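Alpha-ketoglutarate-dependent non-heme iron oxygenase EasH (Aspergillus japonicus, PDB 5M0T) is an iron(II)- and 2-oxoglutarate-dependent oxygenase of the phytanoyl-CoA dioxygenase family that takes part in cycloclavine biosynthesis, an ergot alkaloid pathway. Local coordinates at residues C232-R245 against V259-W272. Sequence-based numbering, arbitrary orientation.
Sequences CQFTPVEASVALPR and VGWRTVSAKGVDIW
The carbonyl oxygen of Gly260 is gripped by two donors: Ser240 OG gives its proton to Gly260 O at 3.1 Å, and Trp272 NE1 reaches the same Gly260 O at 2.8 Å. They arrive from opposite faces of the carbonyl plane. Ser240 is held a second time through its own carbonyl, because Trp261 NE1 bonds to Ser240 O at 3.0 Å with a bent N-H...O angle of 145°. Leu243 N takes that oxygen from the other face, so the turn at 240-243 and the indole share one acceptor. With OG lodged between the backbone N and the carbonyl carbon (chi1 59°), the serine hydroxyl points at Gly260, whose positive phi suits glycine and whose lack of a side chain lets Ser240 CB come close. Just along the chain, Leu243 CD1 meets Val259 CG2 at 3.7 Å, the two side chains crossing at about a right angle.

Residues 259-272 then run into a beta hairpin, strands 264-266 and 269-271 joined by a type I' turn, which packs against the loop leaving strand 222-231 of the cupin-type core. Cys232 makes the contact here: its CB rests on Val264 CG2 at 3.7 Å, while SG lies over the hairpin backbone, 3.4 Å from Ser265 O and 4.0 Å from Ala266 CB. From the paired strand, Ile271 extends CD1 to 3.7 Å from Cys232 O, an oxygen that also accepts a hydrogen bond from Thr235 of the second subunit. Trp272 meets its counterpart, Trp272 of that subunit, with the ring planes at about 75°.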
# COMPACT_ATOMS: atom_id res chain seq x y z
N CYS A 232 0.30 6.94 -2.80
CA CYS A 232 -0.01 5.64 -3.41
C CYS A 232 0.92 4.48 -3.01
O CYS A 232 0.52 3.31 -3.13
CB CYS A 232 -0.06 5.75 -4.93
SG CYS A 232 1.54 6.06 -5.70
N GLN A 233 2.13 4.79 -2.54
CA GLN A 233 3.07 3.76 -2.06
C GLN A 233 2.58 3.03 -0.78
O GLN A 233 3.08 1.95 -0.49
CB GLN A 233 4.47 4.34 -1.81
CG GLN A 233 4.58 5.21 -0.56
CD GLN A 233 5.89 5.99 -0.50
OE1 GLN A 233 6.97 5.42 -0.66
NE2 GLN A 233 5.81 7.30 -0.26
N PHE A 234 1.65 3.64 -0.04
CA PHE A 234 1.08 3.03 1.18
C PHE A 234 -0.28 2.37 0.95
O PHE A 234 -1.19 2.95 0.32
CB PHE A 234 0.96 4.05 2.31
CG PHE A 234 2.27 4.67 2.69
CD1 PHE A 234 3.28 3.90 3.23
CD2 PHE A 234 2.51 6.03 2.44
CE1 PHE A 234 4.50 4.47 3.57
CE2 PHE A 234 3.74 6.60 2.77
CZ PHE A 234 4.73 5.83 3.34
N THR A 235 -0.40 1.15 1.47
CA THR A 235 -1.61 0.36 1.38
C THR A 235 -2.80 1.12 1.98
O THR A 235 -2.71 1.67 3.07
CB THR A 235 -1.43 -0.99 2.11
OG1 THR A 235 -0.26 -1.67 1.60
CG2 THR A 235 -2.65 -1.88 1.94
N PRO A 236 -3.93 1.17 1.25
CA PRO A 236 -5.15 1.75 1.81
C PRO A 236 -5.72 1.01 3.03
O PRO A 236 -5.66 -0.23 3.10
CB PRO A 236 -6.14 1.65 0.64
CG PRO A 236 -5.29 1.66 -0.58
CD PRO A 236 -4.06 0.89 -0.19
N VAL A 237 -6.31 1.75 3.95
CA VAL A 237 -7.04 1.16 5.06
C VAL A 237 -8.28 0.40 4.57
O VAL A 237 -8.61 -0.67 5.10
CB VAL A 237 -7.40 2.22 6.12
CG1 VAL A 237 -8.37 1.66 7.15
CG2 VAL A 237 -6.14 2.73 6.81
N GLU A 238 -8.96 0.94 3.55
CA GLU A 238 -10.15 0.32 2.96
C GLU A 238 -9.82 -0.44 1.69
O GLU A 238 -9.24 0.13 0.76
CB GLU A 238 -11.19 1.38 2.66
CG GLU A 238 -11.78 2.00 3.92
CD GLU A 238 -12.71 3.15 3.62
OE1 GLU A 238 -13.04 3.39 2.43
OE2 GLU A 238 -13.10 3.84 4.59
N ALA A 239 -10.21 -1.71 1.64
CA ALA A 239 -9.87 -2.61 0.53
C ALA A 239 -10.73 -2.35 -0.69
O ALA A 239 -11.95 -2.26 -0.59
CB ALA A 239 -10.01 -4.07 0.96
N SER A 240 -10.09 -2.25 -1.84
CA SER A 240 -10.77 -2.02 -3.11
C SER A 240 -11.46 -3.28 -3.65
O SER A 240 -12.38 -3.18 -4.46
CB SER A 240 -9.80 -1.45 -4.14
OG SER A 240 -8.72 -2.34 -4.35
N VAL A 241 -11.03 -4.46 -3.20
CA VAL A 241 -11.71 -5.72 -3.54
C VAL A 241 -13.14 -5.85 -2.98
O VAL A 241 -13.85 -6.74 -3.40
CB VAL A 241 -10.93 -6.99 -3.11
CG1 VAL A 241 -9.57 -7.04 -3.77
CG2 VAL A 241 -10.82 -7.10 -1.59
N ALA A 242 -13.54 -5.01 -2.04
CA ALA A 242 -14.93 -4.97 -1.57
C ALA A 242 -15.92 -4.38 -2.59
O ALA A 242 -17.11 -4.64 -2.51
CB ALA A 242 -15.03 -4.19 -0.26
N LEU A 243 -15.41 -3.59 -3.54
CA LEU A 243 -16.26 -2.97 -4.55
C LEU A 243 -16.58 -3.96 -5.66
O LEU A 243 -15.66 -4.59 -6.19
CB LEU A 243 -15.58 -1.72 -5.14
CG LEU A 243 -15.11 -0.67 -4.12
CD1 LEU A 243 -14.41 0.49 -4.80
CD2 LEU A 243 -16.29 -0.17 -3.28
N PRO A 244 -17.87 -4.13 -6.00
CA PRO A 244 -18.17 -4.93 -7.19
C PRO A 244 -17.73 -4.20 -8.46
O PRO A 244 -17.80 -2.97 -8.54
CB PRO A 244 -19.70 -5.12 -7.14
CG PRO A 244 -20.21 -4.04 -6.25
CD PRO A 244 -19.10 -3.70 -5.30
N ARG A 245 -17.27 -4.96 -9.45
CA ARG A 245 -16.85 -4.40 -10.73
C ARG A 245 -17.95 -3.55 -11.38
O ARG A 245 -17.68 -2.44 -11.85
CB ARG A 245 -16.41 -5.52 -11.67
CG ARG A 245 -15.95 -5.03 -13.02
CD ARG A 245 -14.90 -5.92 -13.62
NE ARG A 245 -14.59 -5.45 -14.96
CZ ARG A 245 -13.63 -5.94 -15.74
NH1 ARG A 245 -12.82 -6.92 -15.33
NH2 ARG A 245 -13.46 -5.41 -16.94
N VAL A 259 -10.30 4.91 -5.88
CA VAL A 259 -10.85 3.79 -5.13
C VAL A 259 -10.15 2.44 -5.37
O VAL A 259 -10.69 1.40 -5.03
CB VAL A 259 -12.39 3.67 -5.34
CG1 VAL A 259 -13.08 4.99 -5.01
CG2 VAL A 259 -12.75 3.22 -6.75
N GLY A 260 -8.96 2.46 -5.97
CA GLY A 260 -8.10 1.27 -6.02
C GLY A 260 -8.36 0.29 -7.14
O GLY A 260 -8.08 -0.90 -6.99
N TRP A 261 -8.88 0.76 -8.28
CA TRP A 261 -9.07 -0.09 -9.46
C TRP A 261 -8.23 0.31 -10.70
O TRP A 261 -8.45 -0.24 -11.79
CB TRP A 261 -10.56 -0.17 -9.80
CG TRP A 261 -11.28 -1.17 -8.98
CD1 TRP A 261 -11.66 -1.04 -7.68
CD2 TRP A 261 -11.70 -2.47 -9.39
NE1 TRP A 261 -12.30 -2.17 -7.26
CE2 TRP A 261 -12.34 -3.07 -8.29
CE3 TRP A 261 -11.60 -3.18 -10.59
CZ2 TRP A 261 -12.88 -4.35 -8.33
CZ3 TRP A 261 -12.15 -4.47 -10.64
CH2 TRP A 261 -12.78 -5.04 -9.51
N ARG A 262 -7.27 1.21 -10.55
CA ARG A 262 -6.32 1.50 -11.62
C ARG A 262 -4.90 1.57 -11.11
O ARG A 262 -4.64 1.68 -9.91
CB ARG A 262 -6.66 2.82 -12.35
CG ARG A 262 -7.73 2.68 -13.41
CD ARG A 262 -8.36 4.00 -13.81
NE ARG A 262 -9.52 3.80 -14.67
CZ ARG A 262 -9.48 3.58 -15.98
NH1 ARG A 262 -8.33 3.51 -16.66
NH2 ARG A 262 -10.61 3.41 -16.63
N THR A 263 -3.97 1.51 -12.07
CA THR A 263 -2.55 1.57 -11.79
C THR A 263 -2.19 2.98 -11.36
O THR A 263 -2.72 3.96 -11.88
CB THR A 263 -1.77 1.11 -13.03
OG1 THR A 263 -2.01 -0.29 -13.24
CG2 THR A 263 -0.26 1.39 -12.93
N VAL A 264 -1.29 3.06 -10.38
CA VAL A 264 -0.83 4.32 -9.80
C VAL A 264 0.68 4.35 -9.93
O VAL A 264 1.32 3.31 -9.89
CB VAL A 264 -1.27 4.49 -8.32
CG1 VAL A 264 -2.75 4.78 -8.23
CG2 VAL A 264 -0.91 3.27 -7.47
N SER A 265 1.25 5.54 -10.12
CA SER A 265 2.69 5.70 -10.30
C SER A 265 3.35 6.22 -9.02
O SER A 265 3.01 7.30 -8.54
CB SER A 265 3.01 6.67 -11.45
OG SER A 265 4.41 6.67 -11.72
N ALA A 266 4.27 5.43 -8.48
CA ALA A 266 5.04 5.82 -7.29
C ALA A 266 6.37 6.36 -7.79
O ALA A 266 7.27 5.57 -8.08
CB ALA A 266 5.24 4.62 -6.38
N LYS A 267 6.47 7.69 -7.92
CA LYS A 267 7.65 8.36 -8.54
C LYS A 267 8.18 7.62 -9.77
O LYS A 267 9.36 7.29 -9.83
CB LYS A 267 8.80 8.54 -7.54
CG LYS A 267 8.54 9.48 -6.37
CD LYS A 267 8.17 10.92 -6.73
CE LYS A 267 9.29 11.72 -7.38
NZ LYS A 267 8.82 13.13 -7.51
N GLY A 268 7.30 7.32 -10.71
CA GLY A 268 7.70 6.66 -11.95
C GLY A 268 7.60 5.15 -11.95
O GLY A 268 7.75 4.54 -13.00
N VAL A 269 7.32 4.56 -10.79
CA VAL A 269 7.19 3.11 -10.62
C VAL A 269 5.71 2.81 -10.74
O VAL A 269 4.93 3.33 -9.96
CB VAL A 269 7.67 2.64 -9.21
CG1 VAL A 269 7.65 1.11 -9.12
CG2 VAL A 269 9.06 3.17 -8.85
N ASP A 270 5.33 2.00 -11.71
CA ASP A 270 3.94 1.59 -11.83
C ASP A 270 3.69 0.51 -10.81
O ASP A 270 4.40 -0.49 -10.80
CB ASP A 270 3.59 1.07 -13.23
CG ASP A 270 3.34 2.20 -14.23
OD1 ASP A 270 3.28 3.37 -13.83
OD2 ASP A 270 3.21 1.90 -15.43
N ILE A 271 2.70 0.72 -9.95
CA ILE A 271 2.26 -0.30 -9.00
C ILE A 271 0.74 -0.46 -9.05
O ILE A 271 0.05 0.40 -9.62
CB ILE A 271 2.77 -0.00 -7.56
CG1 ILE A 271 2.17 1.28 -6.99
CG2 ILE A 271 4.29 0.07 -7.54
CD1 ILE A 271 2.64 1.56 -5.57
N TRP A 272 0.25 -1.56 -8.47
CA TRP A 272 -1.14 -1.98 -8.61
C TRP A 272 -1.44 -2.27 -10.09
O TRP A 272 -2.30 -1.65 -10.72
CB TRP A 272 -2.08 -0.94 -8.00
CG TRP A 272 -3.33 -1.51 -7.42
CD1 TRP A 272 -4.61 -1.24 -7.81
CD2 TRP A 272 -3.43 -2.42 -6.31
NE1 TRP A 272 -5.50 -1.93 -7.01
CE2 TRP A 272 -4.80 -2.65 -6.08
CE3 TRP A 272 -2.49 -3.03 -5.47
CZ2 TRP A 272 -5.26 -3.51 -5.07
CZ3 TRP A 272 -2.95 -3.88 -4.46
CH2 TRP A 272 -4.32 -4.10 -4.27